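PDB 5MU5: DUF115 domain-containing protein from Magnetospirillum magneticum AMB-1, which is a Maf-family glycosyltransferase involved in bacterial flagella formation, probably by transferring a nonulosonic-acid-type sugar to flagellin. Local coordinates for residues D286-I291 with L311-Q316; D318-L323 with F340-A345; E140-A145 with W209-V214. All coordinates share one frame; numbering follows the deposited sequence.

Interaction 1 (D286-I291 with L311-Q316)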
loop_
_atom_site.group_PDB
_atom_site.type_symbol
_atom_site.label_atom_id
_atom_site.label_comp_id
_atom_site.label_asym_id
_atom_site.label_seq_id
_atom_site.Cartn_x
_atom_site.Cartn_y
_atom_site.Cartn_z
ATOM N N ASP A 286 10.407 34.634 -4.144
ATOM C CA ASP A 286 10.866 35.427 -3.001
ATOM C C ASP A 286 12.270 35.037 -2.558
ATOM O O ASP A 286 13.002 35.876 -2.070
ATOM C CB ASP A 286 9.935 35.262 -1.790
ATOM C CG ASP A 286 8.568 35.894 -2.000
ATOM O OD1 ASP A 286 8.477 36.904 -2.738
ATOM O OD2 ASP A 286 7.581 35.382 -1.418
ATOM N N ASP A 287 12.641 33.772 -2.733
ATOM C CA ASP A 287 13.880 33.234 -2.178
ATOM C C ASP A 287 14.996 33.041 -3.219
ATOM O O ASP A 287 16.087 32.632 -2.876
ATOM C CB ASP A 287 13.593 31.881 -1.510
ATOM C CG ASP A 287 12.365 31.909 -0.591
ATOM O OD1 ASP A 287 12.256 32.830 0.252
ATOM O OD2 ASP A 287 11.509 30.993 -0.706
ATOM N N ILE A 288 14.723 33.340 -4.480
ATOM C CA ILE A 288 15.690 33.111 -5.550
ATOM C C ILE A 288 17.011 33.805 -5.301
ATOM O O ILE A 288 18.063 33.192 -5.508
ATOM C CB ILE A 288 15.134 33.532 -6.936
ATOM C CG1 ILE A 288 14.175 32.464 -7.448
ATOM C CG2 ILE A 288 16.238 33.690 -7.977
ATOM C CD1 ILE A 288 14.837 31.134 -7.773
ATOM N N GLU A 289 16.976 35.056 -4.849
ATOM C CA GLU A 289 18.229 35.782 -4.637
ATOM C C GLU A 289 19.073 35.178 -3.522
ATOM O O GLU A 289 20.289 35.154 -3.623
ATOM C CB GLU A 289 18.007 37.291 -4.416
ATOM C CG GLU A 289 17.548 38.046 -5.675
ATOM C CD GLU A 289 18.405 37.760 -6.929
ATOM O OE1 GLU A 289 19.661 37.725 -6.836
ATOM O OE2 GLU A 289 17.822 37.569 -8.026
ATOM N N VAL A 290 18.430 34.664 -2.479
ATOM C CA VAL A 290 19.153 34.064 -1.366
ATOM C C VAL A 290 19.785 32.740 -1.793
ATOM O O VAL A 290 20.902 32.418 -1.411
ATOM C CB VAL A 290 18.234 33.877 -0.141
ATOM C CG1 VAL A 290 18.937 33.118 0.978
ATOM C CG2 VAL A 290 17.792 35.236 0.367
ATOM N N ILE A 291 19.064 31.971 -2.586
ATOM C CA ILE A 291 19.593 30.711 -3.072
ATOM C C ILE A 291 20.812 31.010 -3.944
ATOM O O ILE A 291 21.839 30.339 -3.855
ATOM C CB ILE A 291 18.553 29.947 -3.910
ATOM C CG1 ILE A 291 17.354 29.552 -3.047
ATOM C CG2 ILE A 291 19.166 28.689 -4.505
ATOM C CD1 ILE A 291 16.181 29.008 -3.833
ATOM N N LEU A 311 17.795 27.196 -13.181
ATOM C CA LEU A 311 18.651 27.444 -14.339
ATOM C C LEU A 311 18.380 28.791 -15.013
ATOM O O LEU A 311 19.318 29.484 -15.365
ATOM C CB LEU A 311 18.552 26.304 -15.353
ATOM C CG LEU A 311 19.091 24.964 -14.860
ATOM C CD1 LEU A 311 18.660 23.840 -15.795
ATOM C CD2 LEU A 311 20.608 24.989 -14.709
ATOM N N ALA A 312 17.117 29.170 -15.175
ATOM C CA ALA A 312 16.790 30.477 -15.759
ATOM C C ALA A 312 17.401 31.631 -14.951
ATOM O O ALA A 312 17.680 32.674 -15.500
ATOM C CB ALA A 312 15.282 30.653 -15.875
ATOM N N ASN A 313 17.619 31.435 -13.649
ATOM C CA ASN A 313 18.240 32.462 -12.788
ATOM C C ASN A 313 19.741 32.292 -12.564
ATOM O O ASN A 313 20.320 32.946 -11.694
ATOM C CB ASN A 313 17.529 32.480 -11.430
ATOM C CG ASN A 313 16.122 33.037 -11.519
ATOM O OD1 ASN A 313 15.929 34.241 -11.493
ATOM N ND2 ASN A 313 15.138 32.160 -11.593
ATOM N N GLY A 314 20.366 31.407 -13.334
ATOM C CA GLY A 314 21.784 31.164 -13.212
ATOM C C GLY A 314 22.166 30.464 -11.923
ATOM O O GLY A 314 23.159 30.811 -11.287
ATOM N N ILE A 315 21.372 29.478 -11.527
ATOM C CA ILE A 315 21.681 28.692 -10.340
ATOM C C ILE A 315 21.953 27.289 -10.825
ATOM O O ILE A 315 21.138 26.714 -11.520
ATOM C CB ILE A 315 20.525 28.713 -9.341
ATOM C CG1 ILE A 315 20.307 30.156 -8.834
ATOM C CG2 ILE A 315 20.797 27.739 -8.206
ATOM C CD1 ILE A 315 19.007 30.392 -8.071
ATOM N N GLN A 316 23.115 26.752 -10.480
ATOM C CA GLN A 316 23.503 25.416 -10.918
ATOM C C GLN A 316 23.098 24.344 -9.890
ATOM O O GLN A 316 23.641 24.291 -8.810
ATOM C CB GLN A 316 25.021 25.383 -11.139
ATOM C CG GLN A 316 25.602 24.016 -11.480
ATOM C CD GLN A 316 25.072 23.455 -12.792
ATOM O OE1 GLN A 316 25.116 24.122 -13.825
ATOM N NE2 GLN A 316 24.581 22.221 -12.760
#

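Interaction 2 (D318-L323 with F340-A345)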
loop_
_atom_site.group_PDB
_atom_site.type_symbol
_atom_site.label_atom_id
_atom_site.label_comp_id
_atom_site.label_asym_id
_atom_site.label_seq_id
_atom_site.Cartn_x
_atom_site.Cartn_y
_atom_site.Cartn_z
ATOM N N ASP A 318 23.406 20.925 -8.076
ATOM C CA ASP A 318 24.455 19.939 -7.904
ATOM C C ASP A 318 23.849 18.586 -8.227
ATOM O O ASP A 318 24.466 17.741 -8.881
ATOM C CB ASP A 318 24.978 20.006 -6.486
ATOM C CG ASP A 318 25.683 21.355 -6.183
ATOM O OD1 ASP A 318 26.798 21.554 -6.717
ATOM O OD2 ASP A 318 25.140 22.194 -5.404
ATOM N N PHE A 319 22.610 18.391 -7.787
ATOM C CA PHE A 319 21.872 17.175 -8.093
ATOM C C PHE A 319 20.525 17.508 -8.664
ATOM O O PHE A 319 19.900 18.475 -8.236
ATOM C CB PHE A 319 21.727 16.291 -6.860
ATOM C CG PHE A 319 23.039 15.828 -6.318
ATOM C CD1 PHE A 319 23.794 14.899 -7.020
ATOM C CD2 PHE A 319 23.542 16.338 -5.133
ATOM C CE1 PHE A 319 25.019 14.466 -6.544
ATOM C CE2 PHE A 319 24.767 15.915 -4.651
ATOM C CZ PHE A 319 25.510 14.981 -5.368
ATOM N N GLN A 320 20.116 16.728 -9.659
ATOM C CA GLN A 320 18.786 16.816 -10.240
ATOM C C GLN A 320 18.067 15.499 -9.924
ATOM O O GLN A 320 18.574 14.408 -10.215
ATOM C CB GLN A 320 18.863 17.064 -11.756
ATOM C CG GLN A 320 17.533 16.958 -12.503
ATOM C CD GLN A 320 16.570 18.078 -12.148
ATOM O OE1 GLN A 320 16.977 19.220 -11.924
ATOM N NE2 GLN A 320 15.286 17.759 -12.106
ATOM N N MET A 321 16.885 15.610 -9.318
ATOM C CA MET A 321 16.145 14.426 -8.887
ATOM C C MET A 321 15.025 14.102 -9.852
ATOM O O MET A 321 14.345 15.015 -10.379
ATOM C CB MET A 321 15.543 14.624 -7.510
ATOM C CG MET A 321 16.492 15.146 -6.460
ATOM S SD MET A 321 17.834 14.044 -6.026
ATOM C CE MET A 321 16.894 12.552 -5.645
ATOM N N LEU A 322 14.846 12.805 -10.092
ATOM C CA LEU A 322 13.739 12.327 -10.891
ATOM C C LEU A 322 13.187 11.059 -10.256
ATOM O O LEU A 322 13.944 10.116 -10.004
ATOM C CB LEU A 322 14.178 12.049 -12.315
ATOM C CG LEU A 322 13.049 11.761 -13.293
ATOM C CD1 LEU A 322 12.116 12.962 -13.440
ATOM C CD2 LEU A 322 13.620 11.345 -14.650
ATOM N N LEU A 323 11.872 11.041 -10.024
ATOM C CA LEU A 323 11.181 9.886 -9.434
ATOM C C LEU A 323 10.406 9.103 -10.487
ATOM O O LEU A 323 10.544 7.899 -10.583
ATOM C CB LEU A 323 10.209 10.353 -8.352
ATOM C CG LEU A 323 9.286 9.308 -7.684
ATOM C CD1 LEU A 323 10.105 8.288 -6.922
ATOM C CD2 LEU A 323 8.287 9.978 -6.748
ATOM N N PHE A 340 18.290 25.513 -21.415
ATOM C CA PHE A 340 19.338 26.034 -20.525
ATOM C C PHE A 340 20.578 25.173 -20.375
ATOM O O PHE A 340 21.626 25.687 -19.990
ATOM C CB PHE A 340 18.784 26.213 -19.117
ATOM C CG PHE A 340 17.567 27.075 -19.052
ATOM C CD1 PHE A 340 17.667 28.462 -19.162
ATOM C CD2 PHE A 340 16.313 26.501 -18.867
ATOM C CE1 PHE A 340 16.532 29.262 -19.093
ATOM C CE2 PHE A 340 15.177 27.294 -18.803
ATOM C CZ PHE A 340 15.288 28.677 -18.914
ATOM N N GLY A 341 20.461 23.867 -20.623
ATOM C CA GLY A 341 21.567 22.940 -20.372
ATOM C C GLY A 341 21.639 22.659 -18.881
ATOM O O GLY A 341 21.247 23.487 -18.078
ATOM N N PHE A 342 22.140 21.490 -18.504
ATOM C CA PHE A 342 22.218 21.104 -17.091
ATOM C C PHE A 342 23.604 21.225 -16.494
ATOM O O PHE A 342 23.797 20.954 -15.308
ATOM C CB PHE A 342 21.672 19.685 -16.889
ATOM C CG PHE A 342 20.195 19.644 -16.695
ATOM C CD1 PHE A 342 19.652 19.924 -15.447
ATOM C CD2 PHE A 342 19.347 19.343 -17.743
ATOM C CE1 PHE A 342 18.288 19.899 -15.253
ATOM C CE2 PHE A 342 17.974 19.316 -17.560
ATOM C CZ PHE A 342 17.445 19.599 -16.318
ATOM N N GLY A 343 24.571 21.637 -17.303
ATOM C CA GLY A 343 25.926 21.862 -16.814
ATOM C C GLY A 343 26.541 20.626 -16.194
ATOM O O GLY A 343 26.519 19.549 -16.784
ATOM N N SER A 344 27.078 20.785 -14.990
ATOM C CA SER A 344 27.737 19.690 -14.278
ATOM C C SER A 344 26.811 18.903 -13.323
ATOM O O SER A 344 27.299 18.134 -12.508
ATOM C CB SER A 344 28.869 20.277 -13.452
ATOM O OG SER A 344 28.309 21.181 -12.514
ATOM N N ALA A 345 25.496 19.105 -13.405
ATOM C CA ALA A 345 24.559 18.429 -12.493
ATOM C C ALA A 345 24.583 16.914 -12.649
ATOM O O ALA A 345 24.634 16.409 -13.749
ATOM C CB ALA A 345 23.135 18.948 -12.705
#

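Interaction 3 (E140-A145 with W209-V214)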
loop_
_atom_site.group_PDB
_atom_site.type_symbol
_atom_site.label_atom_id
_atom_site.label_comp_id
_atom_site.label_asym_id
_atom_site.label_seq_id
_atom_site.Cartn_x
_atom_site.Cartn_y
_atom_site.Cartn_z
ATOM N N GLU A 140 -22.526 -20.065 11.051
ATOM C CA GLU A 140 -23.423 -20.937 10.297
ATOM C C GLU A 140 -24.018 -20.224 9.072
ATOM O O GLU A 140 -24.184 -20.830 8.027
ATOM C CB GLU A 140 -24.537 -21.474 11.216
ATOM C CG GLU A 140 -25.336 -22.633 10.629
ATOM C CD GLU A 140 -26.342 -22.205 9.567
ATOM O OE1 GLU A 140 -26.939 -21.103 9.679
ATOM O OE2 GLU A 140 -26.544 -22.984 8.611
ATOM N N GLN A 141 -24.322 -18.934 9.201
ATOM C CA GLN A 141 -24.890 -18.176 8.096
ATOM C C GLN A 141 -23.883 -17.946 6.979
ATOM O O GLN A 141 -24.164 -18.225 5.822
ATOM C CB GLN A 141 -25.410 -16.820 8.586
ATOM C CG GLN A 141 -26.633 -16.892 9.505
ATOM C CD GLN A 141 -26.933 -15.562 10.177
ATOM O OE1 GLN A 141 -26.045 -14.737 10.350
ATOM N NE2 GLN A 141 -28.180 -15.349 10.562
ATOM N N ASP A 142 -22.700 -17.457 7.329
ATOM C CA ASP A 142 -21.722 -17.019 6.331
ATOM C C ASP A 142 -20.578 -17.971 6.019
ATOM O O ASP A 142 -19.984 -17.872 4.947
ATOM C CB ASP A 142 -21.125 -15.683 6.769
ATOM C CG ASP A 142 -22.154 -14.568 6.812
ATOM O OD1 ASP A 142 -23.000 -14.484 5.896
ATOM O OD2 ASP A 142 -22.115 -13.764 7.754
ATOM N N ASN A 143 -20.249 -18.865 6.945
ATOM C CA ASN A 143 -19.085 -19.739 6.800
ATOM C C ASN A 143 -17.843 -18.967 6.282
ATOM O O ASN A 143 -17.286 -19.275 5.227
ATOM C CB ASN A 143 -19.445 -20.906 5.903
ATOM C CG ASN A 143 -18.374 -21.980 5.887
ATOM O OD1 ASN A 143 -17.872 -22.408 6.939
ATOM N ND2 ASN A 143 -18.019 -22.438 4.688
ATOM N N PRO A 144 -17.431 -17.923 7.019
ATOM C CA PRO A 144 -16.331 -17.103 6.565
ATOM C C PRO A 144 -15.004 -17.857 6.589
ATOM O O PRO A 144 -14.859 -18.805 7.323
ATOM C CB PRO A 144 -16.317 -15.954 7.580
ATOM C CG PRO A 144 -16.865 -16.569 8.824
ATOM C CD PRO A 144 -17.945 -17.479 8.321
ATOM N N ALA A 145 -14.068 -17.450 5.746
ATOM C CA ALA A 145 -12.747 -18.035 5.717
ATOM C C ALA A 145 -11.806 -17.217 6.607
ATOM O O ALA A 145 -10.825 -17.743 7.081
ATOM C CB ALA A 145 -12.228 -18.040 4.296
ATOM N N TRP A 209 -19.038 -7.960 0.543
ATOM C CA TRP A 209 -20.053 -8.706 1.286
ATOM C C TRP A 209 -19.531 -9.248 2.607
ATOM O O TRP A 209 -20.084 -10.200 3.168
ATOM C CB TRP A 209 -20.678 -9.795 0.423
ATOM C CG TRP A 209 -22.129 -10.111 0.741
ATOM C CD1 TRP A 209 -22.651 -11.327 1.092
ATOM C CD2 TRP A 209 -23.231 -9.190 0.734
ATOM N NE1 TRP A 209 -24.008 -11.216 1.302
ATOM C CE2 TRP A 209 -24.382 -9.911 1.085
ATOM C CE3 TRP A 209 -23.355 -7.832 0.442
ATOM C CZ2 TRP A 209 -25.635 -9.314 1.156
ATOM C CZ3 TRP A 209 -24.608 -7.242 0.523
ATOM C CH2 TRP A 209 -25.716 -7.974 0.882
ATOM N N THR A 210 -18.467 -8.626 3.106
ATOM C CA THR A 210 -17.962 -8.893 4.443
ATOM C C THR A 210 -19.074 -8.578 5.463
ATOM O O THR A 210 -19.657 -7.498 5.453
ATOM C CB THR A 210 -16.719 -8.007 4.732
ATOM O OG1 THR A 210 -15.635 -8.384 3.861
ATOM C CG2 THR A 210 -16.264 -8.111 6.191
ATOM N N ARG A 211 -19.383 -9.544 6.317
ATOM C CA ARG A 211 -20.334 -9.359 7.391
ATOM C C ARG A 211 -19.698 -8.527 8.494
ATOM O O ARG A 211 -18.590 -8.823 8.950
ATOM C CB ARG A 211 -20.749 -10.725 7.959
ATOM C CG ARG A 211 -21.891 -10.686 8.974
ATOM C CD ARG A 211 -23.233 -10.429 8.322
ATOM N NE ARG A 211 -24.335 -10.581 9.279
ATOM C CZ ARG A 211 -24.943 -11.732 9.575
ATOM N NH1 ARG A 211 -24.559 -12.872 9.007
ATOM N NH2 ARG A 211 -25.937 -11.739 10.461
ATOM N N LEU A 212 -20.412 -7.491 8.919
ATOM C CA LEU A 212 -20.016 -6.651 10.033
ATOM C C LEU A 212 -21.017 -6.862 11.170
ATOM O O LEU A 212 -22.216 -6.984 10.916
ATOM C CB LEU A 212 -20.051 -5.204 9.601
ATOM C CG LEU A 212 -19.201 -4.885 8.373
ATOM C CD1 LEU A 212 -19.468 -3.461 7.935
ATOM C CD2 LEU A 212 -17.736 -5.093 8.700
ATOM N N PHE A 213 -20.526 -6.933 12.411
ATOM C CA PHE A 213 -21.391 -7.165 13.560
ATOM C C PHE A 213 -20.807 -6.558 14.832
ATOM O O PHE A 213 -19.652 -6.790 15.167
ATOM C CB PHE A 213 -21.620 -8.661 13.759
ATOM C CG PHE A 213 -22.774 -8.969 14.648
ATOM C CD1 PHE A 213 -24.056 -9.083 14.118
ATOM C CD2 PHE A 213 -22.592 -9.127 16.024
ATOM C CE1 PHE A 213 -25.143 -9.338 14.950
ATOM C CE2 PHE A 213 -23.675 -9.391 16.855
ATOM C CZ PHE A 213 -24.952 -9.492 16.322
ATOM N N VAL A 214 -21.629 -5.786 15.536
ATOM C CA VAL A 214 -21.232 -5.118 16.746
ATOM C C VAL A 214 -21.848 -5.930 17.879
ATOM O O VAL A 214 -23.059 -6.067 17.951
ATOM C CB VAL A 214 -21.710 -3.647 16.736
ATOM C CG1 VAL A 214 -21.523 -2.995 18.099
ATOM C CG2 VAL A 214 -20.965 -2.854 15.660
#

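Interaction 1 (D286-I291 with L311-Q316)
Asn-313, which faces Ile-288, spends its amide on its own chain: ND2 is hydrogen-bonded to the carbonyl oxygen of Val-309, one turn back in helix 307-312. That bond helps to hold the amide plate with one face to the helix opposite. Ile-288 has CG1 beside the backbone N (chi1 -78°), which puts CG2 anti to N, and lays this methyl over the amide face, 3.6 Å from OD1 of Asn-313 and about as far from its CG, while CD1 comes within 4.0 Å of Asn-313 ND2. The two side chains cross at about a right angle. Without the amide, as with an alanine here, the Ile-288 methyl would probably lose the flat group it rests on and the Val-309 carbonyl its amide donor.

Further along the chain, Ile-315 sends CD1 into the angle between two residues of helix 284-294: it lies 4.2 Å from CD1 of Ile-288, 4.0 Å from CG2 of Ile-291 and 3.9 Å from Ile-288 O. Helix 307-312 ends in a Schellman motif with Gly-314, at positive phi, as its C-prime residue, and the chain turns there, which is consistent with Ile-315 facing helix 284-294. The contact joins neighbouring helices of successive beta-alpha-beta units in the MptE-like domain, with Phe-412 of strand 408-412 touching Ile-291 from the sheet. No hydrogen bond spans the two segments, so this junction rests on methyls packed on each other, on backbone and on an amide whose NH2 group its own helix holds.

Interaction 2 (D318-L323 with F340-A345)
Gln-320 leaves strand 319-322 with CB directed at the loop that holds Phe-342, and from there the side chain can be followed along one corner of that ring. CG stands anti to the backbone N (chi1 171°) and comes 4.1 Å from CE1 of Phe-342. The chain then bends (chi2 68°), and CD lies 4.0 Å from CE1 of Phe-342. At the tip, OE1 makes the closest approach, 3.6 Å to Phe-342 CE1, arriving at the ring edge and near its plane. A carbonyl oxygen there faces the slightly positive rim of the ring, an arrangement that is probably mildly favourable. The amide and ring planes stand 63° apart, so the two groups do not stack. Both polar ends have partners on the side of strand 299-303: OE1 bonds to Ser-302 OG and NE2 to the carbonyl of Gly-304, which fixes the turn of the amide.

Strand 319-322, helix 327-340 and strand 346-350 form a beta-alpha-beta crossover in the MptE-like part of the large mixed sheet, and residues 340-345 are the return from the helix to the second strand. Gly-341 takes the chain out of the helix with positive phi. A type II' turn then runs from Phe-342 to Ala-345, closed by Ala-345 N to Phe-342 O at 3.2 Å. At its end the backbones draw together, with Asp-318 O 3.7 Å from Ala-345 CA, and parallel pairing begins with Thr-346. The Phe-342 ring also packs against Leu-333 and His-337 of the crossover helix and meets the ring of Phe-361.

Interaction 3 (E140-A145 with W209-V214)
In the alpha/beta core of the Maf N-terminal domain, the C-terminal end of helix 134-142 is tied to strand 211-214 by one arginine, Arg-211, which meets both Gln-141 and Asp-142. Its guanidinium takes Gln-141 end-on: NH1 and NH2 both donate to OE1 of Gln-141, at 2.7 Å and 3.0 Å respectively. The oxygen lies in the guanidinium plane, while both nitrogens approach it from the same face of the glutamine amide. NH1 of Arg-211 has a second mate, the salt bridge to Asp-142 OD2 at 2.9 Å. This carboxylate stands nearly perpendicular to the guanidinium (86° between planes) and is met from above its own plane. The arginine chain bends at chi2 (74°) and curls round the carboxylate oxygen, with CG of Arg-211 3.3 Å from Asp-142 OD2.

The buried carboxylate is shared with Arg-79, which pairs with OD1; two such neighbours would be expected to favour the charged form. Thr-72 OG1 bonds to NH2 of Arg-211. Strand 211-214 is one end of the four-strand parallel order, beside 123-127, and the backbone of 209-212 also bonds to His-78 and Ile-80. The arginine side chain runs over Met-124 of strand 123-127 and beside Leu-138 of helix 134-142, while Leu-212 packs on helix 219-235.

Overall arrangement
From the N terminus the three contacts come in series; none nests in or crosses another. Interaction 3 closes first, joining the end of helix 134-142 to strand 211-214 across 63 residues that hold strands 146-150 and 180-183. Interaction 1 then brings helix 284-294 against the end of helix 307-312, closing a loop of 19 residues that contains strand 299-303. Interaction 2 ties strand 319-322 to the loop before strand 346-350, across 16 residues, mostly helix 327-340. These last two adjoin, linked by a probable hydrogen bond from Gln-316 NE2 to Phe-342 O (3.0 Å). Interaction 3 lies across the chain's centre, its nearest atoms about 32 Å from interaction 2.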